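Local coordinates for protein probable manganase-dependent inorganic pyrophosphatase (Clostridium perfringens, PDB 3L2B) that probably hydrolyses inorganic pyrophosphate with the help of manganese, and is regulated through CBS domains that bind the inhibitor AMP and the activator diadenosine tetraphosphate, at residues A61-I66 and L180-L185; V105-Q110 and E116-G121; E135-K140 and K154-L159. All blocks are in the same frame, centred on the assembly; numbering follows the deposited sequence. Where two conformers were deposited one is given.

Contact 1 (A61-I66 and L180-L185)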
loop_
_atom_site.group_PDB
_atom_site.type_symbol
_atom_site.label_atom_id
_atom_site.label_comp_id
_atom_site.label_asym_id
_atom_site.label_seq_id
_atom_site.Cartn_x
_atom_site.Cartn_y
_atom_site.Cartn_z
ATOM N N ALA A 61 -2.260 -6.717 -1.394
ATOM C CA ALA A 61 -1.497 -7.764 -0.740
ATOM C C ALA A 61 -0.021 -7.397 -0.727
ATOM O O ALA A 61 0.648 -7.547 0.271
ATOM C CB ALA A 61 -1.733 -9.124 -1.409
ATOM N N THR A 62 0.459 -6.866 -1.838
ATOM C CA THR A 62 1.858 -6.470 -1.971
ATOM C C THR A 62 2.195 -5.245 -1.138
ATOM O O THR A 62 3.220 -5.230 -0.444
ATOM C CB THR A 62 2.240 -6.203 -3.459
ATOM O OG1 THR A 62 2.127 -7.424 -4.182
ATOM C CG2 THR A 62 3.677 -5.659 -3.588
ATOM N N TYR A 63 1.354 -4.222 -1.192
ATOM C CA TYR A 63 1.577 -3.020 -0.381
ATOM C C TYR A 63 1.515 -3.333 1.115
ATOM O O TYR A 63 2.291 -2.824 1.886
ATOM C CB TYR A 63 0.581 -1.903 -0.712
ATOM C CG TYR A 63 0.898 -0.603 -0.005
ATOM C CD1 TYR A 63 1.696 0.356 -0.612
ATOM C CD2 TYR A 63 0.423 -0.344 1.273
ATOM C CE1 TYR A 63 2.010 1.552 0.030
ATOM C CE2 TYR A 63 0.727 0.849 1.931
ATOM C CZ TYR A 63 1.524 1.801 1.301
ATOM O OH TYR A 63 1.859 2.999 1.930
ATOM N N MET A 64 0.593 -4.187 1.498
ATOM C CA MET A 64 0.411 -4.503 2.922
ATOM C C MET A 64 1.476 -5.456 3.460
ATOM O O MET A 64 1.549 -5.690 4.676
ATOM C CB MET A 64 -0.947 -5.128 3.193
ATOM C CG MET A 64 -2.150 -4.298 2.761
ATOM S SD MET A 64 -2.639 -3.000 3.907
ATOM C CE MET A 64 -2.968 -3.882 5.447
ATOM N N ASP A 65 2.280 -6.032 2.575
ATOM C CA ASP A 65 3.298 -6.992 3.029
ATOM C C ASP A 65 4.665 -6.355 3.085
ATOM O O ASP A 65 5.275 -6.060 2.057
ATOM C CB ASP A 65 3.374 -8.236 2.160
ATOM C CG ASP A 65 4.567 -9.100 2.527
ATOM O OD1 ASP A 65 5.575 -9.066 1.800
ATOM O OD2 ASP A 65 4.540 -9.740 3.585
ATOM N N ILE A 66 5.150 -6.182 4.305
ATOM C CA ILE A 66 6.370 -5.431 4.542
ATOM C C ILE A 66 7.539 -6.354 4.880
ATOM O O ILE A 66 8.622 -5.900 5.233
ATOM C CB ILE A 66 6.165 -4.328 5.631
ATOM C CG1 ILE A 66 5.564 -4.880 6.936
ATOM C CG2 ILE A 66 5.254 -3.245 5.065
ATOM C CD1 ILE A 66 6.278 -6.082 7.568
ATOM N N LEU A 180 6.644 5.319 -0.922
ATOM C CA LEU A 180 6.352 5.294 -2.361
ATOM C C LEU A 180 7.098 4.243 -3.157
ATOM O O LEU A 180 6.650 3.823 -4.215
ATOM C CB LEU A 180 6.724 6.629 -2.998
ATOM C CG LEU A 180 5.883 7.851 -2.693
ATOM C CD1 LEU A 180 6.639 9.121 -3.177
ATOM C CD2 LEU A 180 4.505 7.739 -3.371
ATOM N N ILE A 181 8.263 3.845 -2.668
ATOM C CA ILE A 181 9.180 3.076 -3.489
ATOM C C ILE A 181 8.608 1.710 -3.899
ATOM O O ILE A 181 8.959 1.195 -4.993
ATOM C CB ILE A 181 10.567 2.918 -2.830
ATOM C CG1 ILE A 181 11.593 2.588 -3.914
ATOM C CG2 ILE A 181 10.484 1.870 -1.731
ATOM C CD1 ILE A 181 13.018 2.434 -3.426
ATOM N N VAL A 182 7.693 1.138 -3.101
ATOM C CA VAL A 182 7.111 -0.183 -3.475
ATOM C C VAL A 182 6.133 -0.084 -4.660
ATOM O O VAL A 182 5.814 -1.085 -5.308
ATOM C CB VAL A 182 6.433 -0.910 -2.339
ATOM C CG1 VAL A 182 7.477 -1.157 -1.227
ATOM C CG2 VAL A 182 5.207 -0.118 -1.808
ATOM N N GLN A 183 5.736 1.137 -4.973
ATOM C CA GLN A 183 4.847 1.382 -6.094
ATOM C C GLN A 183 5.609 1.284 -7.422
ATOM O O GLN A 183 5.051 1.400 -8.490
ATOM C CB GLN A 183 4.217 2.771 -5.965
ATOM C CG GLN A 183 3.483 2.978 -4.612
ATOM C CD GLN A 183 2.701 4.265 -4.600
ATOM O OE1 GLN A 183 2.583 4.918 -5.628
ATOM N NE2 GLN A 183 2.173 4.646 -3.435
ATOM N N SER A 184 6.900 1.067 -7.332
ATOM C CA SER A 184 7.733 1.026 -8.502
ATOM C C SER A 184 7.849 -0.410 -9.012
ATOM O O SER A 184 8.311 -0.636 -10.126
ATOM C CB SER A 184 9.114 1.623 -8.169
ATOM O OG SER A 184 9.827 0.679 -7.449
ATOM N N LEU A 185 7.386 -1.370 -8.205
ATOM C CA LEU A 185 7.413 -2.793 -8.576
ATOM C C LEU A 185 6.756 -3.084 -9.940
ATOM O O LEU A 185 5.663 -2.589 -10.239
ATOM C CB LEU A 185 6.701 -3.668 -7.533
ATOM C CG LEU A 185 7.336 -3.754 -6.142
ATOM C CD1 LEU A 185 6.487 -4.597 -5.184
ATOM C CD2 LEU A 185 8.699 -4.301 -6.238
#
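Just behind the place where Val182 meets Tyr63, the carbonyl oxygen of Ile181 is gripped twice by Ser184: OG of Ser184 reaches O of Ile181 at 2.7 Å, almost in line with the carbonyl bond (167°), and the backbone N of Ser184 adds a second bond to the same oxygen at 3.1 Å. These bonds pin down the short 3-10 turn 182-184, which carries Val182 and leads on to Leu185.

Across the contact everything is apolar. CG2 of Thr62 and CD1 of Leu185 meet tip to tip at 3.4 Å, tighter than usual for two methyl carbons. Thr62 can offer a methyl here because CG2 stands opposite the backbone N (chi1 -65° for OG1), while its hydroxyl turns back to bond O of Asn58 in the same helix. Val182 and Tyr63 cross at about a right angle, with CG2 of Val182 3.7 Å from CD1 of Tyr63. That ring was modelled in two conformers, and the distance belongs to one of them.

The second subunit closes in on the same spot: in the conformer described, the ring also meets Tyr63 of that subunit, whose Gln183 bonds O of Met64. The side chain of Thr62 lies about 11 Å from the bound diadenosine tetraphosphate. The last turn of a CBS-domain helix, the turn following a DRTGG-domain helix and the dimer interface thus converge at a buried junction between domains.

Contact 2 (V105-Q110 and E116-G121)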
loop_
_atom_site.group_PDB
_atom_site.type_symbol
_atom_site.label_atom_id
_atom_site.label_comp_id
_atom_site.label_asym_id
_atom_site.label_seq_id
_atom_site.Cartn_x
_atom_site.Cartn_y
_atom_site.Cartn_z
ATOM N N VAL A 105 17.093 0.716 2.873
ATOM C CA VAL A 105 17.432 1.140 4.198
ATOM C C VAL A 105 17.527 2.645 4.207
ATOM O O VAL A 105 18.133 3.264 3.309
ATOM C CB VAL A 105 18.792 0.573 4.656
ATOM C CG1 VAL A 105 19.229 1.230 5.975
ATOM C CG2 VAL A 105 18.718 -0.928 4.867
ATOM N N VAL A 106 16.917 3.242 5.206
ATOM C CA VAL A 106 17.071 4.679 5.417
ATOM C C VAL A 106 18.383 4.885 6.152
ATOM O O VAL A 106 18.618 4.307 7.223
ATOM C CB VAL A 106 15.906 5.267 6.227
ATOM C CG1 VAL A 106 16.163 6.746 6.569
ATOM C CG2 VAL A 106 14.596 5.085 5.453
ATOM N N ALA A 107 19.245 5.688 5.551
ATOM C CA ALA A 107 20.528 6.025 6.153
ATOM C C ALA A 107 20.351 7.234 7.068
ATOM O O ALA A 107 20.611 8.362 6.655
ATOM C CB ALA A 107 21.550 6.326 5.096
ATOM N N ALA A 108 19.894 6.974 8.291
ATOM C CA ALA A 108 19.616 8.014 9.308
ATOM C C ALA A 108 20.803 8.242 10.247
ATOM O O ALA A 108 20.961 9.303 10.843
ATOM C CB ALA A 108 18.358 7.638 10.142
ATOM N N MET A 109 21.646 7.232 10.341
ATOM C CA MET A 109 22.695 7.190 11.351
ATOM C C MET A 109 23.821 8.210 11.046
ATOM O O MET A 109 23.708 9.026 10.130
ATOM C CB MET A 109 23.247 5.757 11.462
ATOM C CG MET A 109 22.159 4.646 11.363
ATOM S SD MET A 109 21.954 4.016 9.652
ATOM C CE MET A 109 20.590 2.851 9.745
ATOM N N GLN A 110 24.885 8.166 11.843
ATOM C CA GLN A 110 26.106 8.951 11.590
ATOM C C GLN A 110 27.038 8.154 10.683
ATOM O O GLN A 110 27.094 6.926 10.761
ATOM C CB GLN A 110 26.847 9.293 12.890
ATOM C CG GLN A 110 26.274 10.473 13.654
ATOM C CD GLN A 110 27.212 10.964 14.752
ATOM O OE1 GLN A 110 27.956 10.181 15.350
ATOM N NE2 GLN A 110 27.171 12.265 15.028
ATOM N N GLU A 116 27.129 -0.793 9.817
ATOM C CA GLU A 116 26.504 -1.905 10.591
ATOM C C GLU A 116 25.089 -2.254 10.156
ATOM O O GLU A 116 24.568 -3.314 10.488
ATOM C CB GLU A 116 26.520 -1.617 12.087
ATOM C CG GLU A 116 25.938 -0.297 12.519
ATOM C CD GLU A 116 26.325 0.043 13.941
ATOM O OE1 GLU A 116 27.146 0.982 14.145
ATOM O OE2 GLU A 116 25.817 -0.663 14.853
ATOM N N PHE A 117 24.474 -1.353 9.409
ATOM C CA PHE A 117 23.127 -1.581 8.883
ATOM C C PHE A 117 23.115 -1.718 7.361
ATOM O O PHE A 117 22.192 -2.273 6.770
ATOM C CB PHE A 117 22.198 -0.426 9.300
ATOM C CG PHE A 117 22.034 -0.282 10.801
ATOM C CD1 PHE A 117 21.324 -1.228 11.534
ATOM C CD2 PHE A 117 22.570 0.800 11.470
ATOM C CE1 PHE A 117 21.174 -1.100 12.927
ATOM C CE2 PHE A 117 22.413 0.935 12.857
ATOM C CZ PHE A 117 21.722 -0.017 13.573
ATOM N N ILE A 118 24.152 -1.198 6.733
ATOM C CA ILE A 118 24.164 -1.040 5.295
ATOM C C ILE A 118 25.320 -1.815 4.704
ATOM O O ILE A 118 26.439 -1.767 5.176
ATOM C CB ILE A 118 24.200 0.453 4.898
ATOM C CG1 ILE A 118 22.921 1.144 5.386
ATOM C CG2 ILE A 118 24.363 0.607 3.367
ATOM C CD1 ILE A 118 22.888 2.649 5.209
ATOM N N SER A 119 25.007 -2.507 3.635
ATOM C CA SER A 119 25.823 -3.594 3.138
ATOM C C SER A 119 25.919 -3.517 1.597
ATOM O O SER A 119 24.969 -3.085 0.916
ATOM C CB SER A 119 25.123 -4.884 3.578
ATOM O OG SER A 119 26.001 -5.966 3.635
ATOM N N GLU A 120 27.065 -3.922 1.056
ATOM C CA GLU A 120 27.250 -3.947 -0.419
ATOM C C GLU A 120 25.993 -4.458 -1.118
ATOM O O GLU A 120 25.502 -5.540 -0.835
ATOM C CB GLU A 120 28.500 -4.775 -0.839
ATOM C CG GLU A 120 28.557 -5.128 -2.367
ATOM C CD GLU A 120 29.965 -5.397 -2.911
ATOM O OE1 GLU A 120 30.937 -5.401 -2.138
ATOM O OE2 GLU A 120 30.100 -5.593 -4.136
ATOM N N GLY A 121 25.467 -3.645 -2.027
ATOM C CA GLY A 121 24.301 -4.023 -2.831
ATOM C C GLY A 121 22.985 -3.456 -2.362
ATOM O O GLY A 121 21.948 -3.527 -3.063
#
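The ring of Phe117 is met obliquely by the side chain of Met109, which comes neither squarely over a face nor squarely at an edge. CE of Met109 lies closest, 3.3 Å from CD2 of Phe117, and SD of Met109 sits 4.9 Å from the ring centroid, 60° off the ring normal. This is a Met-aromatic contact, and it lies in the DRTGG domain where the chain leaves strand 104-106, outermost in the mixed five-stranded sheet of this chain, and loops back to the parallel strand 123-126 beside it. Met109 gets there by a bend at its second torsion (chi2 94°), which gathers CG, SD and CE of Met109 round the CD2 corner of the ring and leaves CG within 3.9 Å of CD2 of Phe117.

Phe117 is largely open to solvent, whereas its neighbour Ile118 points into the core, where it also packs on Leu136 of helix 130-138. Ala107 is the centre of an inverse gamma turn, spanned by a weak bond from N of Ala108 to O of Val106. Leu114, from the loop between the two segments, touches both Ala107 and Met109.

Val105 lies across Ile118 obliquely, its CG1 3.7 Å from CG1 of Ile118. Beyond that, CD1 of Ile118 reaches two partners at once, CB of Ala107 at 3.9 Å and CG1 of Val105 at 4.0 Å.

Contact 3 (E135-K140 and K154-L159)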
loop_
_atom_site.group_PDB
_atom_site.type_symbol
_atom_site.label_atom_id
_atom_site.label_comp_id
_atom_site.label_asym_id
_atom_site.label_seq_id
_atom_site.Cartn_x
_atom_site.Cartn_y
_atom_site.Cartn_z
ATOM N N GLU A 135 30.185 7.786 2.266
ATOM C CA GLU A 135 30.389 6.504 2.949
ATOM C C GLU A 135 29.506 5.443 2.293
ATOM O O GLU A 135 29.896 4.285 2.177
ATOM C CB GLU A 135 30.100 6.628 4.449
ATOM C CG GLU A 135 30.128 5.296 5.237
ATOM C CD GLU A 135 31.510 4.598 5.290
ATOM O OE1 GLU A 135 32.538 5.223 4.895
ATOM O OE2 GLU A 135 31.553 3.414 5.747
ATOM N N LEU A 136 28.330 5.855 1.824
ATOM C CA LEU A 136 27.378 4.918 1.221
ATOM C C LEU A 136 28.002 4.362 -0.053
ATOM O O LEU A 136 27.913 3.158 -0.346
ATOM C CB LEU A 136 26.002 5.579 0.960
ATOM C CG LEU A 136 25.125 5.915 2.208
ATOM C CD1 LEU A 136 23.854 6.684 1.849
ATOM C CD2 LEU A 136 24.763 4.656 3.005
ATOM N N ILE A 137 28.673 5.249 -0.786
ATOM C CA ILE A 137 29.335 4.886 -2.022
ATOM C C ILE A 137 30.498 3.939 -1.732
ATOM O O ILE A 137 30.655 2.937 -2.414
ATOM C CB ILE A 137 29.783 6.134 -2.823
ATOM C CG1 ILE A 137 28.552 6.812 -3.431
ATOM C CG2 ILE A 137 30.797 5.758 -3.909
ATOM C CD1 ILE A 137 28.761 8.260 -3.726
ATOM N N GLU A 138 31.278 4.239 -0.687
ATOM C CA GLU A 138 32.395 3.366 -0.256
ATOM C C GLU A 138 31.904 1.982 0.168
ATOM O O GLU A 138 32.627 0.994 0.060
ATOM C CB GLU A 138 33.223 3.995 0.889
ATOM C CG GLU A 138 34.097 2.989 1.647
ATOM C CD GLU A 138 35.232 3.628 2.482
ATOM O OE1 GLU A 138 35.010 3.927 3.698
ATOM O OE2 GLU A 138 36.351 3.816 1.920
ATOM N N LEU A 139 30.679 1.907 0.670
ATOM C CA LEU A 139 30.125 0.623 1.116
ATOM C C LEU A 139 29.540 -0.142 -0.069
ATOM O O LEU A 139 28.960 -1.217 0.083
ATOM C CB LEU A 139 29.060 0.819 2.211
ATOM C CG LEU A 139 29.569 1.066 3.635
ATOM C CD1 LEU A 139 28.420 1.539 4.560
ATOM C CD2 LEU A 139 30.201 -0.190 4.175
ATOM N N LYS A 140 29.696 0.438 -1.255
ATOM C CA LYS A 140 29.252 -0.177 -2.515
ATOM C C LYS A 140 27.778 -0.534 -2.520
ATOM O O LYS A 140 27.372 -1.616 -2.901
ATOM C CB LYS A 140 30.117 -1.388 -2.857
ATOM C CG LYS A 140 31.638 -1.034 -2.999
ATOM C CD LYS A 140 32.474 -2.293 -3.129
ATOM C CE LYS A 140 33.922 -1.997 -3.553
ATOM N NZ LYS A 140 34.732 -1.496 -2.417
ATOM N N LYS A 154 29.317 17.479 -7.397
ATOM C CA LYS A 154 30.084 16.961 -8.540
ATOM C C LYS A 154 31.123 15.962 -8.045
ATOM O O LYS A 154 31.427 14.981 -8.719
ATOM C CB LYS A 154 30.774 18.099 -9.335
ATOM C CG LYS A 154 31.202 17.713 -10.784
ATOM C CD LYS A 154 32.114 18.789 -11.449
ATOM C CE LYS A 154 32.738 18.306 -12.773
ATOM N NZ LYS A 154 33.934 19.118 -13.214
ATOM N N GLU A 155 31.642 16.214 -6.854
ATOM C CA GLU A 155 32.597 15.295 -6.224
ATOM C C GLU A 155 31.979 13.917 -6.026
ATOM O O GLU A 155 32.557 12.886 -6.395
ATOM C CB GLU A 155 33.080 15.816 -4.866
ATOM C CG GLU A 155 33.598 14.689 -3.975
ATOM C CD GLU A 155 34.087 15.153 -2.636
ATOM O OE1 GLU A 155 33.455 14.764 -1.613
ATOM O OE2 GLU A 155 35.110 15.890 -2.612
ATOM N N ILE A 156 30.798 13.920 -5.418
ATOM C CA ILE A 156 30.118 12.683 -5.052
ATOM C C ILE A 156 29.731 11.902 -6.308
ATOM O O ILE A 156 29.889 10.683 -6.365
ATOM C CB ILE A 156 28.879 12.942 -4.182
ATOM C CG1 ILE A 156 29.293 13.493 -2.814
ATOM C CG2 ILE A 156 28.120 11.652 -3.981
ATOM C CD1 ILE A 156 29.798 12.420 -1.877
ATOM N N ILE A 157 29.265 12.626 -7.323
ATOM C CA ILE A 157 28.954 12.030 -8.624
ATOM C C ILE A 157 30.164 11.344 -9.243
ATOM O O ILE A 157 30.033 10.274 -9.824
ATOM C CB ILE A 157 28.395 13.058 -9.629
ATOM C CG1 ILE A 157 26.978 13.458 -9.220
ATOM C CG2 ILE A 157 28.389 12.494 -11.048
ATOM C CD1 ILE A 157 26.318 14.435 -10.185
ATOM N N GLU A 158 31.338 11.944 -9.086
ATOM C CA GLU A 158 32.587 11.381 -9.659
ATOM C C GLU A 158 33.065 10.181 -8.835
ATOM O O GLU A 158 33.663 9.243 -9.373
ATOM C CB GLU A 158 33.699 12.456 -9.787
ATOM C CG GLU A 158 35.074 11.953 -10.306
ATOM C CD GLU A 158 35.120 11.662 -11.817
ATOM O OE1 GLU A 158 34.374 10.784 -12.310
ATOM O OE2 GLU A 158 35.940 12.300 -12.521
ATOM N N LEU A 159 32.779 10.202 -7.538
ATOM C CA LEU A 159 33.095 9.058 -6.676
ATOM C C LEU A 159 32.179 7.903 -7.111
ATOM O O LEU A 159 32.579 6.735 -7.189
ATOM C CB LEU A 159 32.877 9.396 -5.199
ATOM C CG LEU A 159 33.634 8.566 -4.154
ATOM C CD1 LEU A 159 35.148 8.881 -4.193
ATOM C CD2 LEU A 159 33.076 8.832 -2.768
#
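Ile137 is the side chain that reaches across, and it divides its two branches between two residues one turn apart on the facing helix. Its longer branch goes to Ile156: CD1 of Ile137 comes within 3.5 Å of CG2 of Ile156, closer than carbons usually pack, and the same methyl sits 3.8 Å from O of Ile156. Its shorter branch goes to Leu159, with CG2 of Ile137 4.0 Å from CD2 of Leu159 and 3.9 Å from O of Leu159. In both pairs the side chains lie slantwise to one another.

The rotamers explain who touches whom. In Ile156 the branch methyl CG2 stands opposite the backbone N and faces Ile137, although the CB of Ile156 is not itself aimed across the contact. Leu159 has its CG swung opposite the backbone N as well (chi1 -157°), which brings CG and CD2 up against the Ile137 methyl.

The two helices, 130-138 and 154-163, are successive connections in the parallel part of the DRTGG sheet: strand 123-126, helix, strand 143-146, helix, strand 166-169, a pair of beta-alpha-beta crossovers. Ile137 also packs on Leu144 of the strand between them, while Ile156 and Leu159 both touch Ala134, one turn back on helix 130-138.

Just past Ile137 the first helix stops in a Schellman motif. Lys140 takes up positive phi (56°), and its N bonds back to O of Ile137 at 2.9 Å. Within segment 135-140 the carboxylates of Glu135 and Glu138 come close without bonding, OE1 to OE1 at 3.0 Å, which would probably make it easier for one of them to hold a proton; OE2 of Glu135 makes a long, weak ion pair with Lys115.

From the N terminus, the chain runs through the first CBS domain to the end of helix 56-64, where contact 1 opens; it closes only at 180-185, at the end of helix 174-180, once the five-stranded sheet is complete. The other two contacts are nested inside that long loop. Contact 2 closes a short one, from strand 104-106 to the approach of strand 123-126, and contact 3 follows in series, joining helices 130-138 and 154-163. Contacts 2 and 3 touch, notably through a probable hydrogen bond from N of Gly121 to O of Lys140 (2.9 Å). Contact 1 lies apart, its centre 20 Å from that of contact 2 and 28 Å from that of contact 3, although contacts 1 and 2 both touch the second subunit.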